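Chitooligosaccharide oxidase (Gibberella zeae, PDB 6Y0R) catalyses the oxidation of the C1 hydroxyl of chitooligosaccharides to lactones, reducing molecular oxygen to hydrogen peroxide with a bicovalently bound FAD. Local coordinates at residues Q44-D49 / F59-I64; A75-G80 / L108-D113; Q144-L149 / A229-T234; D180-A185 / L222-F227; S343-A348 / Y396-T401. One frame throughout, in Å; residues are numbered along the deposited sequence.

Contact 1: residues Q44-D49 / F59-I64; sequences QSWKED and FEPAAI
Helix 44-50 packs on the chain entering strand 63-65 of the small mixed sheet in the FAD-binding domain, and the indole of Trp46 makes most of the join. Its CG lies anti to the backbone N (chi1 -175°), which swings the ring off the helix and across to the 59-64 segment. Ile64 covers one face: CD1 sits over the six-membered ring, 3.6 Å from its centroid and 14° off the normal, a CH-pi contact. The far end of the ring slots against the backbone, with CZ2 3.3 Å from Pro61 O, which lies in the ring plane at the edge, and CZ2 3.9 Å from Pro61 CD. At the pyrrole end NE1 donates to Glu60 OE2 over 3.2 Å. That bond is bent, 145° at the hydrogen; it meets OE2 from above the carboxylate plane, and OE2 is itself tilted from the ring plane. One turn on, Asp49 CB rests 4.1 Å from Ile64 CG2, while its carboxylate turns to a salt bridge with Arg114. Ile64 also pairs through its backbone with Asp39 of strand 38-39. Thus the helix packs by its indole against the loop entering strand 63-65 and the strand's first residues, within the PCMH-type FAD-binding fold.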
# COMPACT_ATOMS: atom_id res chain seq x y z
N GLN A 44 -18.90 -9.53 -20.47
CA GLN A 44 -18.46 -8.14 -20.22
C GLN A 44 -18.27 -7.96 -18.72
O GLN A 44 -17.41 -7.20 -18.34
CB GLN A 44 -19.43 -7.13 -20.82
CG GLN A 44 -20.81 -7.13 -20.19
CD GLN A 44 -21.63 -5.90 -20.51
OE1 GLN A 44 -22.85 -5.90 -20.43
NE2 GLN A 44 -20.96 -4.82 -20.88
N SER A 45 -19.06 -8.65 -17.91
CA SER A 45 -19.04 -8.58 -16.42
C SER A 45 -17.71 -9.15 -15.91
O SER A 45 -17.07 -8.53 -15.05
CB SER A 45 -20.19 -9.31 -15.82
OG SER A 45 -21.36 -8.50 -15.85
N TRP A 46 -17.30 -10.28 -16.48
CA TRP A 46 -15.98 -10.90 -16.23
C TRP A 46 -14.85 -9.92 -16.59
O TRP A 46 -13.90 -9.83 -15.81
CB TRP A 46 -15.83 -12.20 -17.02
CG TRP A 46 -14.57 -12.95 -16.74
CD1 TRP A 46 -13.31 -12.70 -17.21
CD2 TRP A 46 -14.46 -14.12 -15.91
NE1 TRP A 46 -12.43 -13.64 -16.74
CE2 TRP A 46 -13.10 -14.50 -15.91
CE3 TRP A 46 -15.38 -14.87 -15.15
CZ2 TRP A 46 -12.65 -15.63 -15.22
CZ3 TRP A 46 -14.92 -15.97 -14.46
CH2 TRP A 46 -13.57 -16.34 -14.49
N LYS A 47 -14.90 -9.26 -17.74
CA LYS A 47 -13.88 -8.26 -18.16
C LYS A 47 -13.88 -7.09 -17.17
O LYS A 47 -12.78 -6.62 -16.82
CB LYS A 47 -14.11 -7.79 -19.59
CG LYS A 47 -13.93 -8.89 -20.61
CD LYS A 47 -13.44 -8.42 -21.96
CE LYS A 47 -13.30 -9.56 -22.94
NZ LYS A 47 -14.13 -9.32 -24.15
N GLU A 48 -15.04 -6.65 -16.73
CA GLU A 48 -15.16 -5.51 -15.78
C GLU A 48 -14.45 -5.84 -14.44
O GLU A 48 -13.71 -4.99 -13.92
CB GLU A 48 -16.65 -5.21 -15.62
CG GLU A 48 -16.94 -4.09 -14.66
CD GLU A 48 -18.40 -3.70 -14.60
OE1 GLU A 48 -18.73 -2.66 -15.16
OE2 GLU A 48 -19.19 -4.44 -14.00
N ASP A 49 -14.65 -7.04 -13.89
CA ASP A 49 -14.08 -7.43 -12.57
C ASP A 49 -12.73 -8.13 -12.74
O ASP A 49 -11.98 -8.22 -11.74
CB ASP A 49 -15.06 -8.33 -11.82
CG ASP A 49 -16.39 -7.63 -11.57
OD1 ASP A 49 -16.36 -6.41 -11.29
OD2 ASP A 49 -17.44 -8.32 -11.62
N PHE A 59 -4.40 -12.08 -15.27
CA PHE A 59 -4.65 -13.46 -14.80
C PHE A 59 -6.11 -13.79 -15.04
O PHE A 59 -6.96 -12.89 -15.16
CB PHE A 59 -4.23 -13.67 -13.34
CG PHE A 59 -2.75 -13.58 -13.09
CD1 PHE A 59 -1.87 -14.53 -13.59
CD2 PHE A 59 -2.19 -12.52 -12.36
CE1 PHE A 59 -0.51 -14.43 -13.42
CE2 PHE A 59 -0.82 -12.42 -12.19
CZ PHE A 59 0.03 -13.38 -12.70
N GLU A 60 -6.35 -15.10 -15.19
CA GLU A 60 -7.67 -15.70 -15.48
C GLU A 60 -8.08 -16.54 -14.28
O GLU A 60 -7.61 -17.67 -14.12
CB GLU A 60 -7.58 -16.51 -16.77
CG GLU A 60 -8.91 -17.18 -17.10
CD GLU A 60 -9.95 -16.29 -17.77
OE1 GLU A 60 -10.98 -16.85 -18.30
OE2 GLU A 60 -9.77 -15.05 -17.75
N PRO A 61 -8.96 -16.02 -13.42
CA PRO A 61 -9.54 -16.81 -12.34
C PRO A 61 -10.31 -18.05 -12.87
O PRO A 61 -10.73 -18.02 -14.03
CB PRO A 61 -10.47 -15.86 -11.61
CG PRO A 61 -9.96 -14.47 -12.00
CD PRO A 61 -9.41 -14.61 -13.39
N ALA A 62 -10.46 -19.05 -12.02
CA ALA A 62 -11.41 -20.17 -12.24
C ALA A 62 -12.85 -19.68 -12.19
O ALA A 62 -13.69 -20.22 -12.94
CB ALA A 62 -11.14 -21.27 -11.25
N ALA A 63 -13.15 -18.69 -11.35
CA ALA A 63 -14.50 -18.18 -11.07
C ALA A 63 -14.34 -16.80 -10.45
O ALA A 63 -13.31 -16.58 -9.75
CB ALA A 63 -15.26 -19.12 -10.16
N ILE A 64 -15.31 -15.94 -10.68
CA ILE A 64 -15.34 -14.62 -10.01
C ILE A 64 -16.67 -14.53 -9.27
O ILE A 64 -17.72 -14.43 -9.95
CB ILE A 64 -15.14 -13.47 -11.00
CG1 ILE A 64 -13.86 -13.61 -11.82
CG2 ILE A 64 -15.21 -12.16 -10.26
CD1 ILE A 64 -13.61 -12.49 -12.82

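Contact 2: residues A75-G80 / L108-D113; sequences AAVECG and LMIELD
This is an apolar helix-on-sheet contact inside the FAD-binding domain: helix 70-83 lies against strand 108-111, the two running nearly antiparallel (173°) with axes 9.7 Å apart. Two branched side chains of the strand, both rising from the same face, reach the helix. Ile110 sends its CD1 against the adjacent residues Ala76 and Val77, 3.8 Å from Val77 CG2 and 4.0 Å from Ala76 CB; its CG1 stands anti to the carbonyl carbon (chi1 -56°) and the chain is then straight, which carries the methyl out to the helix. Val77 meets it at about a right angle. Leu108 uses a single branch, with CD2 3.3 Å from Ala76 O and 3.8 Å from Gly80 CA. The absence of a side chain at Gly80 lets that methyl come down on the helix backbone, and Ala76 O is already engaged as acceptor for Gly80 N, 3.0 Å away. Leu31 of helix 26-33 touches both Ala76 and Leu108, and Cys79 is tied to Cys30 by a disulfide, so helix 26-33 packs beside the contact and is covalently tied to helix 70-83. Just past the strand, Leu112 touches the FAD. Between these two segments the contact is apolar and buried, made by methyl groups against methyls and helix backbone.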
# COMPACT_ATOMS: atom_id res chain seq x y z
N ALA A 75 -20.63 -18.12 1.88
CA ALA A 75 -21.00 -19.19 0.93
C ALA A 75 -19.90 -19.36 -0.13
O ALA A 75 -19.55 -20.50 -0.49
CB ALA A 75 -22.34 -18.91 0.29
N ALA A 76 -19.34 -18.26 -0.61
CA ALA A 76 -18.32 -18.33 -1.66
C ALA A 76 -17.07 -19.02 -1.10
O ALA A 76 -16.53 -19.89 -1.81
CB ALA A 76 -18.00 -16.96 -2.22
N VAL A 77 -16.64 -18.65 0.09
CA VAL A 77 -15.46 -19.27 0.73
C VAL A 77 -15.77 -20.76 0.93
O VAL A 77 -14.92 -21.59 0.58
CB VAL A 77 -15.07 -18.57 2.03
CG1 VAL A 77 -14.02 -19.34 2.81
CG2 VAL A 77 -14.60 -17.14 1.74
N GLU A 78 -16.97 -21.10 1.40
CA GLU A 78 -17.31 -22.53 1.67
C GLU A 78 -17.17 -23.32 0.38
O GLU A 78 -16.63 -24.46 0.41
CB GLU A 78 -18.70 -22.68 2.28
CG GLU A 78 -18.71 -22.36 3.76
CD GLU A 78 -20.04 -21.93 4.37
OE1 GLU A 78 -21.08 -21.93 3.66
OE2 GLU A 78 -20.00 -21.54 5.53
N CYS A 79 -17.65 -22.75 -0.73
CA CYS A 79 -17.57 -23.36 -2.08
C CYS A 79 -16.12 -23.59 -2.49
O CYS A 79 -15.81 -24.68 -3.02
CB CYS A 79 -18.28 -22.53 -3.13
SG CYS A 79 -20.08 -22.75 -3.09
N GLY A 80 -15.26 -22.59 -2.36
CA GLY A 80 -13.82 -22.77 -2.63
C GLY A 80 -13.19 -23.86 -1.77
O GLY A 80 -12.47 -24.72 -2.32
N LEU A 108 -10.39 -19.06 -7.20
CA LEU A 108 -11.71 -18.45 -6.94
C LEU A 108 -11.40 -17.02 -6.51
O LEU A 108 -10.82 -16.87 -5.42
CB LEU A 108 -12.48 -19.21 -5.87
CG LEU A 108 -13.72 -18.49 -5.31
CD1 LEU A 108 -14.66 -18.08 -6.42
CD2 LEU A 108 -14.44 -19.36 -4.29
N MET A 109 -11.75 -16.05 -7.35
CA MET A 109 -11.57 -14.63 -6.96
C MET A 109 -12.89 -14.06 -6.40
O MET A 109 -13.98 -14.23 -7.02
CB MET A 109 -11.04 -13.78 -8.11
CG MET A 109 -10.66 -12.35 -7.66
SD MET A 109 -9.87 -11.45 -8.98
CE MET A 109 -11.30 -11.14 -10.02
N ILE A 110 -12.80 -13.48 -5.23
CA ILE A 110 -13.97 -12.87 -4.55
C ILE A 110 -13.81 -11.36 -4.73
O ILE A 110 -12.94 -10.75 -4.03
CB ILE A 110 -14.13 -13.35 -3.11
CG1 ILE A 110 -14.22 -14.89 -3.05
CG2 ILE A 110 -15.34 -12.69 -2.46
CD1 ILE A 110 -14.36 -15.47 -1.69
N GLU A 111 -14.58 -10.83 -5.68
CA GLU A 111 -14.62 -9.38 -6.00
C GLU A 111 -15.42 -8.69 -4.91
O GLU A 111 -16.59 -9.04 -4.69
CB GLU A 111 -15.23 -9.17 -7.39
CG GLU A 111 -15.45 -7.71 -7.71
CD GLU A 111 -14.13 -6.95 -7.85
OE1 GLU A 111 -13.24 -7.41 -8.64
OE2 GLU A 111 -13.95 -5.98 -7.09
N LEU A 112 -14.86 -7.71 -4.21
CA LEU A 112 -15.54 -7.06 -3.05
C LEU A 112 -16.00 -5.62 -3.38
O LEU A 112 -16.54 -4.99 -2.48
CB LEU A 112 -14.65 -7.05 -1.81
CG LEU A 112 -14.24 -8.43 -1.30
CD1 LEU A 112 -13.17 -8.35 -0.24
CD2 LEU A 112 -15.48 -9.18 -0.78
N ASP A 113 -15.74 -5.10 -4.57
CA ASP A 113 -15.95 -3.65 -4.83
C ASP A 113 -17.45 -3.30 -4.95
O ASP A 113 -17.72 -2.08 -5.03
CB ASP A 113 -15.15 -3.09 -6.00
CG ASP A 113 -15.53 -3.50 -7.41
OD1 ASP A 113 -16.59 -4.19 -7.57
OD2 ASP A 113 -14.75 -3.18 -8.35

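Contact 3: residues Q144-L149 / A229-T234; sequences QGKRAL and APEKIT
Lys146 and Ala229 meet through the backbone: Ala229 N donates to Lys146 O over 3.0 Å, a fairly straight bond (164°) whose donor stands above the carbonyl plane. Beside it the methyl of Ala229 points at the other segment and rests 3.9 Å from Ala148 CB and 3.7 Å from Arg147 O. Farther out, the extended side chain of Lys146 runs past Ala229 to Glu231, where NZ forms a salt bridge with OE1 at 2.7 Å, approaching from above the carboxylate plane. Glu231 starts with CG anti to its backbone N and then bends at chi2 (66°), which brings the carboxylate round to the ammonium. Lys146 is itself the residue where the chain leaves helix 134-145, with positive phi, and this turns its carbonyl toward Ala229 just before strand 147-148 begins. In the next shell, Trp312 packs on both Ala148 and Ala229, and Trp142 also touches Ala229; Arg147 turns from the contact to hydrogen-bond Thr226. The pairing joins the end of that helix to the connection between strands 218-228 and 233-239, which belong to different sheets. The chemistry is layered: the alanine methyls are buried, whereas the ion pair is exposed and probably contributes less than a buried one would.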
# COMPACT_ATOMS: atom_id res chain seq x y z
N GLN A 144 -19.66 12.98 6.47
CA GLN A 144 -20.47 12.48 7.61
C GLN A 144 -20.09 13.21 8.91
O GLN A 144 -20.99 13.43 9.76
CB GLN A 144 -20.35 10.96 7.77
CG GLN A 144 -21.06 10.17 6.69
CD GLN A 144 -20.95 8.68 6.90
OE1 GLN A 144 -21.03 8.20 8.04
NE2 GLN A 144 -20.70 7.94 5.83
N GLY A 145 -18.84 13.62 9.11
CA GLY A 145 -18.41 14.12 10.42
C GLY A 145 -17.12 14.88 10.44
O GLY A 145 -16.64 15.15 11.56
N LYS A 146 -16.58 15.29 9.29
CA LYS A 146 -15.28 15.98 9.23
C LYS A 146 -14.22 15.14 9.98
O LYS A 146 -13.50 15.64 10.86
CB LYS A 146 -15.46 17.38 9.82
CG LYS A 146 -14.39 18.34 9.39
CD LYS A 146 -14.61 19.75 9.91
CE LYS A 146 -13.62 20.71 9.30
NZ LYS A 146 -13.65 22.02 10.01
N ARG A 147 -14.23 13.85 9.66
CA ARG A 147 -13.29 12.87 10.22
C ARG A 147 -12.41 12.35 9.06
O ARG A 147 -12.71 12.60 7.89
CB ARG A 147 -14.02 11.73 10.93
CG ARG A 147 -15.01 12.21 12.00
CD ARG A 147 -14.31 12.94 13.09
NE ARG A 147 -13.45 12.12 13.93
CZ ARG A 147 -12.91 12.53 15.06
NH1 ARG A 147 -13.14 13.77 15.49
NH2 ARG A 147 -12.15 11.73 15.77
N ALA A 148 -11.35 11.65 9.43
CA ALA A 148 -10.34 11.18 8.46
C ALA A 148 -9.63 9.95 9.02
O ALA A 148 -9.67 9.71 10.23
CB ALA A 148 -9.36 12.29 8.15
N LEU A 149 -9.04 9.20 8.08
CA LEU A 149 -8.06 8.13 8.36
C LEU A 149 -6.75 8.46 7.66
O LEU A 149 -6.70 9.34 6.77
CB LEU A 149 -8.60 6.80 7.87
CG LEU A 149 -9.83 6.29 8.62
CD1 LEU A 149 -10.30 5.02 7.95
CD2 LEU A 149 -9.52 6.09 10.09
N ALA A 229 -10.51 15.56 10.83
CA ALA A 229 -9.96 15.96 9.51
C ALA A 229 -9.46 17.38 9.65
O ALA A 229 -10.23 18.28 10.05
CB ALA A 229 -11.01 15.82 8.46
N PRO A 230 -8.17 17.65 9.36
CA PRO A 230 -7.62 18.98 9.52
C PRO A 230 -8.40 20.05 8.73
O PRO A 230 -8.73 19.85 7.54
CB PRO A 230 -6.20 18.90 8.98
CG PRO A 230 -5.85 17.42 9.07
CD PRO A 230 -7.14 16.65 9.01
N GLU A 231 -8.69 21.15 9.40
CA GLU A 231 -9.23 22.37 8.75
C GLU A 231 -8.14 23.04 7.90
O GLU A 231 -8.43 23.61 6.86
CB GLU A 231 -9.75 23.30 9.86
CG GLU A 231 -10.23 24.64 9.35
CD GLU A 231 -11.46 24.63 8.45
OE1 GLU A 231 -12.15 23.58 8.36
OE2 GLU A 231 -11.72 25.68 7.81
N LYS A 232 -6.91 23.01 8.37
CA LYS A 232 -5.75 23.66 7.74
C LYS A 232 -4.64 22.62 7.62
O LYS A 232 -4.08 22.19 8.66
CB LYS A 232 -5.31 24.88 8.53
CG LYS A 232 -6.29 26.06 8.50
CD LYS A 232 -5.87 27.20 9.37
CE LYS A 232 -6.85 28.36 9.37
NZ LYS A 232 -8.12 28.07 10.08
N ILE A 233 -4.28 22.31 6.39
CA ILE A 233 -3.20 21.34 6.10
C ILE A 233 -2.54 21.89 4.85
O ILE A 233 -3.23 22.27 3.92
CB ILE A 233 -3.69 19.88 5.99
CG1 ILE A 233 -2.50 18.99 5.62
CG2 ILE A 233 -4.83 19.68 5.01
CD1 ILE A 233 -2.68 17.55 6.03
N THR A 234 -1.23 22.00 4.88
CA THR A 234 -0.46 22.68 3.84
C THR A 234 0.31 21.65 3.02
O THR A 234 1.24 21.06 3.56
CB THR A 234 0.46 23.73 4.48
OG1 THR A 234 -0.35 24.62 5.25
CG2 THR A 234 1.25 24.49 3.45

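Contact 4: residues D180-A185 / L222-F227; sequences DLMIGA and LEFQTF
Backbone hydrogen bonds carry most of this strand pairing. Ile183 N donates to Glu223 O over 2.9 Å, nearly straight at 169°, and Glu223 N donates to Gly184 O over 2.9 Å. Gly184 N adds a weak bond to the same Glu223 O, which thus takes two donors. Where strand 182-188 begins, Gln225 N binds Leu181 O at 2.9 Å, close to the C=O axis, and the same oxygen receives a CA-H...O contact from Phe224. Ile183 and Gly184 together face Glu223, a classic beta bulge; it shifts the register by one residue between the non-hydrogen-bonded pairs Met182-Phe224 and Ala185-Leu222. These antiparallel strands belong to the second sheet of the FAD-binding domain; the nearest atoms of the Leu222 side chain and the bound FAD are about 7 Å apart.

Apolar contacts flank the ladder. On the face carrying Met182, Ala185, Leu222 and Phe224, Met182 SD touches Leu222 CD2 at 3.7 Å, and its side chain packs on helix 203-212. At the bulge, Ile183 CG1, set between backbone N and carbonyl carbon (chi1 62°), lies against Glu223 O and 3.6 Å from Glu223 CG; OE2 of Glu223 bonds Thr125. Leu181 reaches along strand 218-228 to Phe227: its CD1 meets the ring at the edge, in plane, 3.5 Å from CD2, while His175 stacks on that ring. Leu181 CD1 also lies 3.5 Å from Gln225 O, a buried carbonyl with no partner.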
# COMPACT_ATOMS: atom_id res chain seq x y z
N ASP A 180 -2.60 1.42 11.79
CA ASP A 180 -2.30 1.91 13.18
C ASP A 180 -3.58 2.43 13.81
O ASP A 180 -3.59 2.53 15.07
CB ASP A 180 -1.11 2.85 13.22
CG ASP A 180 0.21 2.13 12.93
OD1 ASP A 180 0.42 1.02 13.51
OD2 ASP A 180 1.06 2.68 12.17
N LEU A 181 -4.63 2.73 13.05
CA LEU A 181 -5.88 3.22 13.71
C LEU A 181 -6.96 2.16 13.66
O LEU A 181 -8.10 2.42 14.04
CB LEU A 181 -6.32 4.52 13.02
CG LEU A 181 -5.44 5.74 13.37
CD1 LEU A 181 -5.96 6.98 12.68
CD2 LEU A 181 -5.35 5.95 14.86
N MET A 182 -6.63 0.96 13.19
CA MET A 182 -7.57 -0.16 13.17
C MET A 182 -7.79 -0.62 14.62
O MET A 182 -6.80 -0.82 15.36
CB MET A 182 -7.03 -1.31 12.30
CG MET A 182 -8.08 -2.33 11.93
SD MET A 182 -7.38 -3.74 10.96
CE MET A 182 -6.56 -2.77 9.72
N ILE A 183 -9.05 -0.79 15.00
CA ILE A 183 -9.42 -1.26 16.36
C ILE A 183 -10.20 -2.57 16.28
O ILE A 183 -10.40 -3.19 17.34
CB ILE A 183 -10.19 -0.17 17.12
CG1 ILE A 183 -11.51 0.19 16.44
CG2 ILE A 183 -9.30 1.03 17.34
CD1 ILE A 183 -12.32 1.19 17.26
N GLY A 184 -10.65 -2.98 15.11
CA GLY A 184 -11.37 -4.25 14.98
C GLY A 184 -11.51 -4.68 13.55
O GLY A 184 -11.27 -3.87 12.67
N ALA A 185 -11.86 -5.94 13.32
CA ALA A 185 -12.13 -6.44 11.96
C ALA A 185 -13.08 -7.63 12.04
O ALA A 185 -13.08 -8.36 13.05
CB ALA A 185 -10.84 -6.85 11.25
N LEU A 222 -13.76 -3.54 8.45
CA LEU A 222 -12.66 -2.98 9.22
C LEU A 222 -13.24 -1.87 10.08
O LEU A 222 -14.03 -1.08 9.54
CB LEU A 222 -11.61 -2.39 8.27
CG LEU A 222 -10.91 -3.45 7.43
CD1 LEU A 222 -10.16 -2.83 6.27
CD2 LEU A 222 -9.97 -4.24 8.32
N GLU A 223 -12.84 -1.83 11.34
CA GLU A 223 -13.26 -0.75 12.25
C GLU A 223 -12.03 0.07 12.60
O GLU A 223 -11.00 -0.50 12.94
CB GLU A 223 -13.94 -1.31 13.50
CG GLU A 223 -14.49 -0.21 14.39
CD GLU A 223 -15.47 -0.66 15.46
OE1 GLU A 223 -15.40 -1.87 15.87
OE2 GLU A 223 -16.30 0.20 15.86
N PHE A 224 -12.18 1.38 12.64
CA PHE A 224 -11.08 2.33 12.94
C PHE A 224 -11.52 3.38 13.95
O PHE A 224 -12.70 3.76 13.97
CB PHE A 224 -10.67 3.10 11.68
CG PHE A 224 -10.20 2.27 10.52
CD1 PHE A 224 -11.11 1.68 9.66
CD2 PHE A 224 -8.83 2.04 10.34
CE1 PHE A 224 -10.67 0.89 8.60
CE2 PHE A 224 -8.39 1.25 9.29
CZ PHE A 224 -9.31 0.70 8.42
N GLN A 225 -10.56 3.91 14.67
CA GLN A 225 -10.72 5.17 15.43
C GLN A 225 -10.27 6.30 14.50
O GLN A 225 -9.05 6.45 14.26
CB GLN A 225 -9.90 5.17 16.72
CG GLN A 225 -10.06 6.47 17.51
CD GLN A 225 -11.51 6.81 17.82
OE1 GLN A 225 -12.24 5.97 18.34
NE2 GLN A 225 -11.96 8.01 17.45
N THR A 226 -11.23 7.04 13.94
CA THR A 226 -10.90 8.19 13.08
C THR A 226 -10.24 9.31 13.89
O THR A 226 -10.39 9.35 15.14
CB THR A 226 -12.13 8.73 12.32
OG1 THR A 226 -12.94 9.42 13.29
CG2 THR A 226 -12.89 7.65 11.58
N PHE A 227 -9.61 10.25 13.20
CA PHE A 227 -9.13 11.52 13.79
C PHE A 227 -9.90 12.67 13.13
O PHE A 227 -10.56 12.47 12.07
CB PHE A 227 -7.62 11.71 13.70
CG PHE A 227 -7.04 11.57 12.32
CD1 PHE A 227 -6.95 12.66 11.46
CD2 PHE A 227 -6.55 10.34 11.90
CE1 PHE A 227 -6.41 12.51 10.18
CE2 PHE A 227 -6.03 10.20 10.62
CZ PHE A 227 -5.95 11.28 9.78

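Contact 5: residues S343-A348 / Y396-T401; sequences SLAAPA and YVHRDT
The methyl of Ala345 stands over a face of the imidazole of His398: Ala345 CB is 3.9 Å from the ring centroid and 16° off the normal, a CH-pi contact. It is displaced toward the rim, nearest to His398 CG at 3.7 Å. On the opposite face lies Val397 CG1, likewise offset, so the ring is sandwiched between two methyl groups. Setting CG anti to the carbonyl carbon (chi1 -62°) turns the ring toward Ala345, and its far nitrogen, NE2, points on to a hydrogen bond with Met460 O and a weak one with Met443 O, which is consistent with a fixed ring rotation. His398 is also the centre of an inverse gamma turn in the loop between strands 371-378 and 403-411. The contact packs that loop on the end of strand 338-346, an outermost strand of the seven-stranded antiparallel sheet, where it borders 403-411.

Thr401 comes alongside the strand rather than over a flat group. Its CB is 3.3 Å from Ala346 O, and its methyl CG2 lies against the backbone, 3.7 Å from Ala345 C and 4.0 Å from Pro347 N. The hydroxyl occupies the position between backbone N and carbonyl carbon (chi1 48°), which puts OG1 on the side of Ala345 CB, at 4.2 Å. Ala346 pairs through its backbone with Leu402 and Leu403, so the chain joins the sheet just past Thr401.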
# COMPACT_ATOMS: atom_id res chain seq x y z
N SER A 343 10.60 -1.92 -4.15
CA SER A 343 10.63 -1.03 -2.96
C SER A 343 11.83 -1.38 -2.11
O SER A 343 12.46 -2.46 -2.28
CB SER A 343 9.33 -1.09 -2.15
OG SER A 343 9.10 -2.39 -1.59
N LEU A 344 12.11 -0.50 -1.15
CA LEU A 344 13.16 -0.75 -0.15
C LEU A 344 12.74 -0.07 1.15
O LEU A 344 12.60 1.15 1.13
CB LEU A 344 14.48 -0.20 -0.69
CG LEU A 344 15.66 -0.23 0.28
CD1 LEU A 344 15.95 -1.66 0.71
CD2 LEU A 344 16.85 0.41 -0.42
N ALA A 345 12.65 -0.84 2.22
CA ALA A 345 12.54 -0.31 3.59
C ALA A 345 13.95 -0.29 4.19
O ALA A 345 14.55 -1.37 4.31
CB ALA A 345 11.61 -1.15 4.38
N ALA A 346 14.49 0.89 4.44
CA ALA A 346 15.93 1.02 4.74
C ALA A 346 16.13 1.78 6.05
O ALA A 346 15.39 2.70 6.38
CB ALA A 346 16.64 1.69 3.62
N PRO A 347 17.17 1.42 6.80
CA PRO A 347 17.61 2.26 7.91
C PRO A 347 18.25 3.54 7.35
O PRO A 347 18.49 3.65 6.15
CB PRO A 347 18.65 1.37 8.60
CG PRO A 347 19.23 0.57 7.48
CD PRO A 347 18.04 0.25 6.58
N ALA A 348 18.59 4.48 8.22
CA ALA A 348 19.36 5.67 7.81
C ALA A 348 20.58 5.24 7.02
O ALA A 348 21.30 4.28 7.46
CB ALA A 348 19.77 6.48 9.00
N TYR A 396 3.08 -5.81 10.58
CA TYR A 396 3.89 -4.83 9.83
C TYR A 396 5.24 -4.66 10.56
O TYR A 396 5.32 -4.11 11.70
CB TYR A 396 3.17 -3.49 9.70
CG TYR A 396 3.91 -2.50 8.85
CD1 TYR A 396 4.90 -1.69 9.37
CD2 TYR A 396 3.63 -2.43 7.50
CE1 TYR A 396 5.59 -0.80 8.57
CE2 TYR A 396 4.33 -1.55 6.69
CZ TYR A 396 5.31 -0.74 7.23
OH TYR A 396 5.98 0.14 6.43
N VAL A 397 6.31 -5.14 9.95
CA VAL A 397 7.59 -5.28 10.67
C VAL A 397 8.47 -4.03 10.57
O VAL A 397 9.33 -3.86 11.43
CB VAL A 397 8.32 -6.54 10.19
CG1 VAL A 397 9.03 -6.32 8.86
CG2 VAL A 397 9.31 -7.04 11.24
N HIS A 398 8.34 -3.20 9.53
CA HIS A 398 9.35 -2.18 9.17
C HIS A 398 9.15 -0.91 10.02
O HIS A 398 8.90 0.18 9.47
CB HIS A 398 9.33 -1.93 7.66
CG HIS A 398 9.67 -3.15 6.86
ND1 HIS A 398 10.81 -3.91 7.11
CD2 HIS A 398 9.06 -3.70 5.78
CE1 HIS A 398 10.81 -4.92 6.24
NE2 HIS A 398 9.77 -4.82 5.44
N ARG A 399 9.23 -1.08 11.33
CA ARG A 399 9.04 0.03 12.31
C ARG A 399 10.39 0.64 12.69
O ARG A 399 10.41 1.74 13.34
CB ARG A 399 8.40 -0.56 13.56
CG ARG A 399 7.06 -1.23 13.33
CD ARG A 399 5.96 -0.26 12.90
NE ARG A 399 4.63 -0.82 12.93
CZ ARG A 399 3.53 -0.17 12.68
NH1 ARG A 399 2.37 -0.80 12.77
NH2 ARG A 399 3.60 1.12 12.41
N ASP A 400 11.48 -0.06 12.38
CA ASP A 400 12.86 0.27 12.76
C ASP A 400 13.56 1.03 11.63
O ASP A 400 14.60 1.66 11.86
CB ASP A 400 13.55 -1.04 13.17
CG ASP A 400 13.63 -2.14 12.08
OD1 ASP A 400 12.69 -2.32 11.21
OD2 ASP A 400 14.67 -2.88 12.09
N THR A 401 12.95 1.11 10.45
CA THR A 401 13.53 1.75 9.26
C THR A 401 13.17 3.24 9.25
O THR A 401 12.18 3.63 9.90
CB THR A 401 13.12 0.96 8.02
OG1 THR A 401 11.71 0.74 8.11
CG2 THR A 401 13.81 -0.37 7.89

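Contacts 1 and 2 share the small mixed sheet: their strands 63-65 and 108-111 are neighbours, bonded through Ala63 O and Met109 N; helix 44-50 packs at the first, helix 70-83 on the second. Contacts 3 and 4 meet at strand 218-228, where Ala148 pairs with Phe227. Contacts 3 and 5 both reach the seven-stranded sheet; contact 5, across the chain's centre from contacts 1 and 2, is tied to contact 4 by a salt bridge from Arg399 to Asp180. Contacts 1, 2, 4 and 5 are buried, contact 3 only partly. Contacts 2 and 5 depend on methyl packing, contact 4 on a backbone ladder, contact 1 on an indole with one polar edge, and contact 3 adds an ion pair.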